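Local coordinates for DUF4442 domain-containing protein (Pseudomonas aeruginosa, PDB 1YOC) that is of unknown function but has a hotdog-type fold and may act as a thioesterase, as relatives of the PaaI group do, at residues W116-A128 / V135-A147. Sequence-based numbering, arbitrary orientation.
Sequences WQATGNLVVPVVA and VFRAEITMYVSQA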
ATOM      1  N   TRP B 116     -13.487 -20.776  -5.859  1.00 14.73           N
ATOM      2  CA  TRP B 116     -13.237 -20.583  -4.443  1.00 14.62           C
ATOM      3  C   TRP B 116     -13.078 -21.859  -3.646  1.00 15.59           C
ATOM      4  O   TRP B 116     -12.763 -21.812  -2.461  1.00 15.11           O
ATOM      5  CB  TRP B 116     -14.349 -19.732  -3.824  1.00 13.90           C
ATOM      6  CG  TRP B 116     -14.359 -18.323  -4.310  1.00 12.46           C
ATOM      7  CD1 TRP B 116     -15.263 -17.751  -5.135  1.00 12.50           C
ATOM      8  CD2 TRP B 116     -13.392 -17.305  -3.990  1.00 13.09           C
ATOM      9  NE1 TRP B 116     -14.937 -16.419  -5.361  1.00 12.59           N
ATOM     10  CE2 TRP B 116     -13.789 -16.125  -4.661  1.00 13.32           C
ATOM     11  CE3 TRP B 116     -12.227 -17.284  -3.207  1.00 13.67           C
ATOM     12  CZ2 TRP B 116     -13.073 -14.936  -4.571  1.00 12.54           C
ATOM     13  CZ3 TRP B 116     -11.499 -16.087  -3.121  1.00 13.35           C
ATOM     14  CH2 TRP B 116     -11.930 -14.934  -3.800  1.00 15.17           C
ATOM     15  N   GLN B 117     -13.318 -22.992  -4.279  1.00 16.77           N
ATOM     16  CA  GLN B 117     -13.143 -24.236  -3.530  1.00 20.87           C
ATOM     17  C   GLN B 117     -11.737 -24.796  -3.747  1.00 20.60           C
ATOM     18  O   GLN B 117     -11.335 -25.747  -3.073  1.00 20.06           O
ATOM     19  CB  GLN B 117     -14.216 -25.269  -3.934  1.00 22.40           C
ATOM     20  CG  GLN B 117     -15.481 -25.201  -3.069  1.00 28.92           C
ATOM     21  CD  GLN B 117     -16.212 -23.883  -3.210  1.00 31.92           C
ATOM     22  OE1 GLN B 117     -16.575 -23.489  -4.322  1.00 36.51           O
ATOM     23  NE2 GLN B 117     -16.430 -23.181  -2.084  1.00 33.55           N
ATOM     24  N   ALA B 118     -10.993 -24.204  -4.678  1.00 20.30           N
ATOM     25  CA  ALA B 118      -9.644 -24.668  -4.996  1.00 21.04           C
ATOM     26  C   ALA B 118      -8.566 -24.212  -3.999  1.00 20.44           C
ATOM     27  O   ALA B 118      -8.666 -23.145  -3.393  1.00 19.22           O
ATOM     28  CB  ALA B 118      -9.267 -24.229  -6.441  1.00 20.59           C
ATOM     29  N   THR B 119      -7.538 -25.038  -3.792  1.00 21.79           N
ATOM     30  CA  THR B 119      -6.450 -24.641  -2.894  1.00 20.65           C
ATOM     31  C   THR B 119      -5.336 -24.184  -3.839  1.00 19.37           C
ATOM     32  O   THR B 119      -5.404 -24.421  -5.036  1.00 21.59           O
ATOM     33  CB  THR B 119      -5.938 -25.816  -1.996  1.00 21.27           C
ATOM     34  OG1 THR B 119      -5.628 -26.950  -2.818  1.00 22.31           O
ATOM     35  CG2 THR B 119      -6.963 -26.193  -0.944  1.00 21.58           C
ATOM     36  N   GLY B 120      -4.307 -23.537  -3.306  1.00 20.13           N
ATOM     37  CA  GLY B 120      -3.241 -23.037  -4.164  1.00 16.50           C
ATOM     38  C   GLY B 120      -3.403 -21.513  -4.298  1.00 16.22           C
ATOM     39  O   GLY B 120      -4.070 -20.877  -3.477  1.00 15.85           O
ATOM     40  N   ASN B 121      -2.828 -20.945  -5.351  1.00 15.17           N
ATOM     41  CA  ASN B 121      -2.889 -19.507  -5.580  1.00 15.83           C
ATOM     42  C   ASN B 121      -4.142 -19.086  -6.290  1.00 14.95           C
ATOM     43  O   ASN B 121      -4.471 -19.639  -7.334  1.00 17.37           O
ATOM     44  CB  ASN B 121      -1.676 -19.077  -6.415  1.00 15.68           C
ATOM     45  CG  ASN B 121      -0.395 -19.224  -5.641  1.00 17.03           C
ATOM     46  OD1 ASN B 121       0.575 -19.884  -6.081  1.00 18.51           O
ATOM     47  ND2 ASN B 121      -0.384 -18.640  -4.469  1.00 14.58           N
ATOM     48  N   LEU B 122      -4.847 -18.131  -5.719  1.00 13.87           N
ATOM     49  CA  LEU B 122      -6.054 -17.580  -6.355  1.00 13.95           C
ATOM     50  C   LEU B 122      -5.696 -16.107  -6.554  1.00 13.79           C
ATOM     51  O   LEU B 122      -5.203 -15.447  -5.615  1.00 13.93           O
ATOM     52  CB  LEU B 122      -7.284 -17.682  -5.433  1.00 14.65           C
ATOM     53  CG  LEU B 122      -7.622 -19.066  -4.854  1.00 19.86           C
ATOM     54  CD1 LEU B 122      -9.005 -18.998  -4.104  1.00 18.59           C
ATOM     55  CD2 LEU B 122      -7.667 -20.088  -5.977  1.00 19.63           C
ATOM     56  N   VAL B 123      -5.932 -15.591  -7.756  1.00 13.24           N
ATOM     57  CA  VAL B 123      -5.600 -14.200  -8.064  1.00 13.18           C
ATOM     58  C   VAL B 123      -6.876 -13.370  -8.055  1.00 10.77           C
ATOM     59  O   VAL B 123      -7.740 -13.504  -8.913  1.00 10.00           O
ATOM     60  CB  VAL B 123      -4.858 -14.111  -9.445  1.00 13.84           C
ATOM     61  CG1 VAL B 123      -4.374 -12.681  -9.703  1.00 12.25           C
ATOM     62  CG2 VAL B 123      -3.686 -15.120  -9.461  1.00 16.65           C
ATOM     63  N   VAL B 124      -6.992 -12.508  -7.052  1.00 11.03           N
ATOM     64  CA  VAL B 124      -8.183 -11.681  -6.899  1.00 10.62           C
ATOM     65  C   VAL B 124      -8.032 -10.305  -7.563  1.00  9.39           C
ATOM     66  O   VAL B 124      -7.108  -9.534  -7.259  1.00  9.46           O
ATOM     67  CB  VAL B 124      -8.474 -11.472  -5.423  1.00 12.13           C
ATOM     68  CG1 VAL B 124      -9.740 -10.643  -5.268  1.00 13.09           C
ATOM     69  CG2 VAL B 124      -8.554 -12.833  -4.722  1.00 12.28           C
ATOM     70  N   PRO B 125      -8.953  -9.961  -8.473  1.00  9.05           N
ATOM     71  CA  PRO B 125      -8.876  -8.662  -9.151  1.00  9.71           C
ATOM     72  C   PRO B 125      -9.628  -7.559  -8.409  1.00 11.44           C
ATOM     73  O   PRO B 125     -10.652  -7.799  -7.749  1.00 10.62           O
ATOM     74  CB  PRO B 125      -9.540  -8.945 -10.516  1.00  9.50           C
ATOM     75  CG  PRO B 125     -10.682  -9.867 -10.104  1.00  8.14           C
ATOM     76  CD  PRO B 125      -9.996 -10.823  -9.059  1.00  8.15           C
ATOM     77  N   VAL B 126      -9.112  -6.346  -8.526  1.00 11.17           N
ATOM     78  CA  VAL B 126      -9.766  -5.192  -7.923  1.00 11.24           C
ATOM     79  C   VAL B 126      -9.611  -4.010  -8.885  1.00 11.63           C
ATOM     80  O   VAL B 126      -8.541  -3.804  -9.475  1.00 11.13           O
ATOM     81  CB  VAL B 126      -9.097  -4.752  -6.580  1.00 11.56           C
ATOM     82  CG1 VAL B 126      -9.846  -3.551  -6.005  1.00 10.31           C
ATOM     83  CG2 VAL B 126      -9.115  -5.916  -5.535  1.00 13.24           C
ATOM     84  N   VAL B 127     -10.681  -3.247  -9.061  1.00  9.57           N
ATOM     85  CA  VAL B 127     -10.585  -2.025  -9.849  1.00 11.42           C
ATOM     86  C   VAL B 127     -11.113  -0.896  -8.952  1.00 10.05           C
ATOM     87  O   VAL B 127     -12.128  -1.060  -8.271  1.00 11.76           O
ATOM     88  CB  VAL B 127     -11.402  -2.111 -11.153  1.00 10.99           C
ATOM     89  CG1 VAL B 127     -11.277  -0.800 -11.940  1.00 12.55           C
ATOM     90  CG2 VAL B 127     -10.826  -3.258 -12.021  1.00 11.84           C
ATOM     91  N   ALA B 128     -10.391   0.225  -8.901  1.00  9.83           N
ATOM     92  CA  ALA B 128     -10.864   1.345  -8.100  1.00  8.75           C
ATOM     93  C   ALA B 128     -11.278   2.445  -9.069  1.00 10.08           C
ATOM     94  O   ALA B 128     -10.638   2.653 -10.103  1.00 11.54           O
ATOM     95  CB  ALA B 128      -9.771   1.869  -7.106  1.00 10.37           C
ATOM     96  N   VAL B 135      -9.415   4.312 -12.088  1.00 12.02           N
ATOM     97  CA  VAL B 135      -8.210   5.070 -11.825  1.00  9.70           C
ATOM     98  C   VAL B 135      -7.064   4.169 -11.327  1.00 11.42           C
ATOM     99  O   VAL B 135      -5.919   4.607 -11.257  1.00  9.81           O
ATOM    100  CB  VAL B 135      -8.450   6.150 -10.729  1.00 11.27           C
ATOM    101  CG1 VAL B 135      -9.556   7.126 -11.141  1.00 12.87           C
ATOM    102  CG2 VAL B 135      -8.767   5.484  -9.375  1.00 12.29           C
ATOM    103  N   PHE B 136      -7.373   2.907 -11.049  1.00 11.04           N
ATOM    104  CA  PHE B 136      -6.403   1.984 -10.441  1.00 12.02           C
ATOM    105  C   PHE B 136      -6.862   0.543 -10.592  1.00 11.75           C
ATOM    106  O   PHE B 136      -8.071   0.263 -10.530  1.00 10.81           O
ATOM    107  CB  PHE B 136      -6.325   2.338  -8.957  1.00 11.76           C
ATOM    108  CG  PHE B 136      -5.642   1.300  -8.077  1.00 10.94           C
ATOM    109  CD1 PHE B 136      -4.280   1.398  -7.774  1.00 10.64           C
ATOM    110  CD2 PHE B 136      -6.400   0.294  -7.464  1.00 10.16           C
ATOM    111  CE1 PHE B 136      -3.675   0.507  -6.843  1.00 12.13           C
ATOM    112  CE2 PHE B 136      -5.812  -0.604  -6.541  1.00 13.81           C
ATOM    113  CZ  PHE B 136      -4.438  -0.479  -6.233  1.00 11.79           C
ATOM    114  N   ARG B 137      -5.895  -0.363 -10.779  1.00 10.88           N
ATOM    115  CA  ARG B 137      -6.204  -1.808 -10.862  1.00 13.69           C
ATOM    116  C   ARG B 137      -5.178  -2.564 -10.029  1.00 14.10           C
ATOM    117  O   ARG B 137      -4.018  -2.170  -9.967  1.00 13.87           O
ATOM    118  CB  ARG B 137      -6.041  -2.386 -12.279  1.00 15.81           C
ATOM    119  CG  ARG B 137      -6.967  -1.935 -13.364  1.00 23.06           C
ATOM    120  CD  ARG B 137      -6.750  -2.866 -14.623  1.00 21.73           C
ATOM    121  NE  ARG B 137      -5.413  -2.730 -15.204  1.00 23.00           N
ATOM    122  CZ  ARG B 137      -5.096  -1.875 -16.181  1.00 24.40           C
ATOM    123  NH1 ARG B 137      -6.013  -1.079 -16.719  1.00 23.74           N
ATOM    124  NH2 ARG B 137      -3.840  -1.763 -16.591  1.00 26.50           N
ATOM    125  N   ALA B 138      -5.613  -3.664  -9.420  1.00 13.05           N
ATOM    126  CA  ALA B 138      -4.706  -4.523  -8.674  1.00 12.33           C
ATOM    127  C   ALA B 138      -5.126  -5.983  -8.867  1.00 11.48           C
ATOM    128  O   ALA B 138      -6.286  -6.288  -9.219  1.00 10.89           O
ATOM    129  CB  ALA B 138      -4.753  -4.207  -7.200  1.00 12.32           C
ATOM    130  N   GLU B 139      -4.158  -6.869  -8.656  1.00 10.40           N
ATOM    131  CA  GLU B 139      -4.408  -8.308  -8.634  1.00  9.96           C
ATOM    132  C   GLU B 139      -3.655  -8.746  -7.372  1.00 10.17           C
ATOM    133  O   GLU B 139      -2.479  -8.483  -7.256  1.00 10.17           O
ATOM    134  CB  GLU B 139      -3.841  -8.975  -9.885  1.00 12.39           C
ATOM    135  CG  GLU B 139      -4.805  -8.884 -11.073  1.00 15.45           C
ATOM    136  CD  GLU B 139      -4.176  -9.397 -12.373  1.00 18.29           C
ATOM    137  OE1 GLU B 139      -3.098 -10.043 -12.310  1.00 19.12           O
ATOM    138  OE2 GLU B 139      -4.778  -9.149 -13.434  1.00 21.83           O
ATOM    139  N   ILE B 140      -4.357  -9.338  -6.405  1.00  9.93           N
ATOM    140  CA  ILE B 140      -3.746  -9.791  -5.170  1.00  8.46           C
ATOM    141  C   ILE B 140      -3.820 -11.326  -5.179  1.00 10.14           C
ATOM    142  O   ILE B 140      -4.890 -11.912  -5.288  1.00  8.89           O
ATOM    143  CB  ILE B 140      -4.491  -9.218  -3.966  1.00 11.86           C
ATOM    144  CG1 ILE B 140      -4.382  -7.683  -3.984  1.00 11.57           C
ATOM    145  CG2 ILE B 140      -3.886  -9.809  -2.657  1.00 11.13           C
ATOM    146  CD1 ILE B 140      -5.303  -6.960  -2.948  1.00 13.41           C
ATOM    147  N   THR B 141      -2.649 -11.944  -5.080  1.00  9.79           N
ATOM    148  CA  THR B 141      -2.532 -13.386  -5.090  1.00 11.42           C
ATOM    149  C   THR B 141      -2.603 -13.897  -3.669  1.00 10.87           C
ATOM    150  O   THR B 141      -1.786 -13.526  -2.820  1.00 11.54           O
ATOM    151  CB  THR B 141      -1.204 -13.815  -5.731  1.00 11.70           C
ATOM    152  OG1 THR B 141      -1.193 -13.347  -7.094  1.00 12.86           O
ATOM    153  CG2 THR B 141      -1.077 -15.341  -5.728  1.00 13.59           C
ATOM    154  N   MET B 142      -3.630 -14.698  -3.426  1.00 10.95           N
ATOM    155  CA  MET B 142      -3.883 -15.309  -2.136  1.00 12.00           C
ATOM    156  C   MET B 142      -3.436 -16.762  -2.194  1.00 14.01           C
ATOM    157  O   MET B 142      -3.794 -17.488  -3.141  1.00 13.34           O
ATOM    158  CB  MET B 142      -5.387 -15.310  -1.839  1.00 12.73           C
ATOM    159  CG  MET B 142      -6.027 -13.944  -1.879  1.00 13.35           C
ATOM    160  SD  MET B 142      -5.249 -12.818  -0.658  1.00 13.87           S
ATOM    161  CE  MET B 142      -6.396 -11.439  -0.720  1.00 16.34           C
ATOM    162  N   TYR B 143      -2.630 -17.198  -1.219  1.00 13.83           N
ATOM    163  CA  TYR B 143      -2.249 -18.617  -1.197  1.00 14.03           C
ATOM    164  C   TYR B 143      -3.268 -19.296  -0.259  1.00 15.94           C
ATOM    165  O   TYR B 143      -3.372 -18.942   0.923  1.00 13.88           O
ATOM    166  CB  TYR B 143      -0.858 -18.858  -0.641  1.00 14.16           C
ATOM    167  CG  TYR B 143      -0.531 -20.340  -0.706  1.00 13.65           C
ATOM    168  CD1 TYR B 143      -0.280 -20.947  -1.927  1.00 18.05           C
ATOM    169  CD2 TYR B 143      -0.504 -21.138   0.448  1.00 18.05           C
ATOM    170  CE1 TYR B 143       0.009 -22.335  -2.006  1.00 20.93           C
ATOM    171  CE2 TYR B 143      -0.230 -22.524   0.373  1.00 18.20           C
ATOM    172  CZ  TYR B 143       0.033 -23.102  -0.865  1.00 19.70           C
ATOM    173  OH  TYR B 143       0.410 -24.455  -1.003  1.00 25.58           O
ATOM    174  N   VAL B 144      -4.018 -20.252  -0.801  1.00 15.97           N
ATOM    175  CA  VAL B 144      -5.084 -20.891  -0.045  1.00 18.91           C
ATOM    176  C   VAL B 144      -4.699 -22.327   0.195  1.00 20.21           C
ATOM    177  O   VAL B 144      -4.259 -23.016  -0.714  1.00 21.73           O
ATOM    178  CB  VAL B 144      -6.428 -20.840  -0.841  1.00 18.63           C
ATOM    179  CG1 VAL B 144      -7.541 -21.599  -0.076  1.00 20.30           C
ATOM    180  CG2 VAL B 144      -6.830 -19.383  -1.084  1.00 17.35           C
ATOM    181  N   SER B 145      -4.860 -22.767   1.431  1.00 25.06           N
ATOM    182  CA  SER B 145      -4.515 -24.142   1.769  1.00 28.86           C
ATOM    183  C   SER B 145      -5.528 -24.779   2.736  1.00 32.52           C
ATOM    184  O   SER B 145      -6.143 -24.083   3.549  1.00 31.38           O
ATOM    185  CB  SER B 145      -3.128 -24.160   2.396  1.00 27.57           C
ATOM    186  OG  SER B 145      -3.133 -23.425   3.612  1.00 27.68           O
ATOM    187  N   GLN B 146      -5.722 -26.099   2.610  1.00 37.40           N
ATOM    188  CA  GLN B 146      -6.606 -26.819   3.528  1.00 41.17           C
ATOM    189  C   GLN B 146      -5.748 -26.778   4.771  1.00 42.66           C
ATOM    190  O   GLN B 146      -4.632 -27.307   4.780  1.00 43.11           O
ATOM    191  CB  GLN B 146      -6.809 -28.278   3.113  1.00 44.00           C
ATOM    192  CG  GLN B 146      -7.821 -29.074   4.002  1.00 49.07           C
ATOM    193  CD  GLN B 146      -7.195 -29.818   5.219  1.00 51.34           C
ATOM    194  OE1 GLN B 146      -7.772 -30.803   5.711  1.00 52.53           O
ATOM    195  NE2 GLN B 146      -6.033 -29.347   5.707  1.00 52.31           N
ATOM    196  N   ALA B 147      -6.251 -26.147   5.818  1.00 44.96           N
ATOM    197  CA  ALA B 147      -5.469 -26.024   7.034  1.00 46.69           C
ATOM    198  C   ALA B 147      -6.329 -25.571   8.206  1.00 48.02           C
ATOM    199  O   ALA B 147      -6.213 -26.205   9.282  1.00 48.83           O
ATOM    200  CB  ALA B 147      -4.315 -25.034   6.806  1.00 46.50           C
ATOM    201  OXT ALA B 147      -7.084 -24.583   8.036  1.00 48.76           O
TER
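With CG of Asn121 swung beside its own backbone N (chi1 -68°) and the Tyr143 ring anti to its N (chi1 -178°), amide and ring meet on the outer face of a long beta hairpin. Asn121 ND2 reaches the ring edge, in the ring plane, 3.4 Å from Tyr143 CD1, while the amide plane is turned 62° from that of the ring. The same ND2 also touches Thr141 CG2, so the asparagine lies across two residues of the opposite strand. Further along this face, Val123 CG1 packs 3.7 Å from Glu139 CB and its CG2 approaches Thr141 OG1.

The opposite face is apolar: Leu122 CD1 rests 3.7 Å from Val144 CG2, Val124 CG2 meets Met142 CG, and Ala128 CB lies obliquely to the Phe136 ring, 3.7 Å from CD2. Reciprocal backbone hydrogen bonds, such as Leu122 N to Met142 O (2.9 Å), join the antiparallel hydrogen-bonded pairs from Gly120 with Val144 to Val126 with Ala138. At the non-hydrogen-bonded pairs between them the backbones also make CA-H...O contacts, such as Asn121 CA to Met142 O (3.3 Å).

Near the turn Val135 and Phe136 both face Ala128, a classic beta bulge. Val135 N gives a nearly straight bond to Ala128 O (2.9 Å), and Phe136 N adds a weak one to the same oxygen.

In the antiparallel hotdog sheet, strand 105-110 flanks 120-130 and strand 86-97 flanks 133-146. Arg137 leads away from the hairpin, its NH2 in a salt bridge with Glu96 of strand 86-97 and its NE hydrogen-bonded to a glycerol, probably from the crystallisation liquor. The apolar face turns inward, where Val124, Ile140 and Met142 pack on Met77, Ala74 and Thr78 of the central helix 63-81.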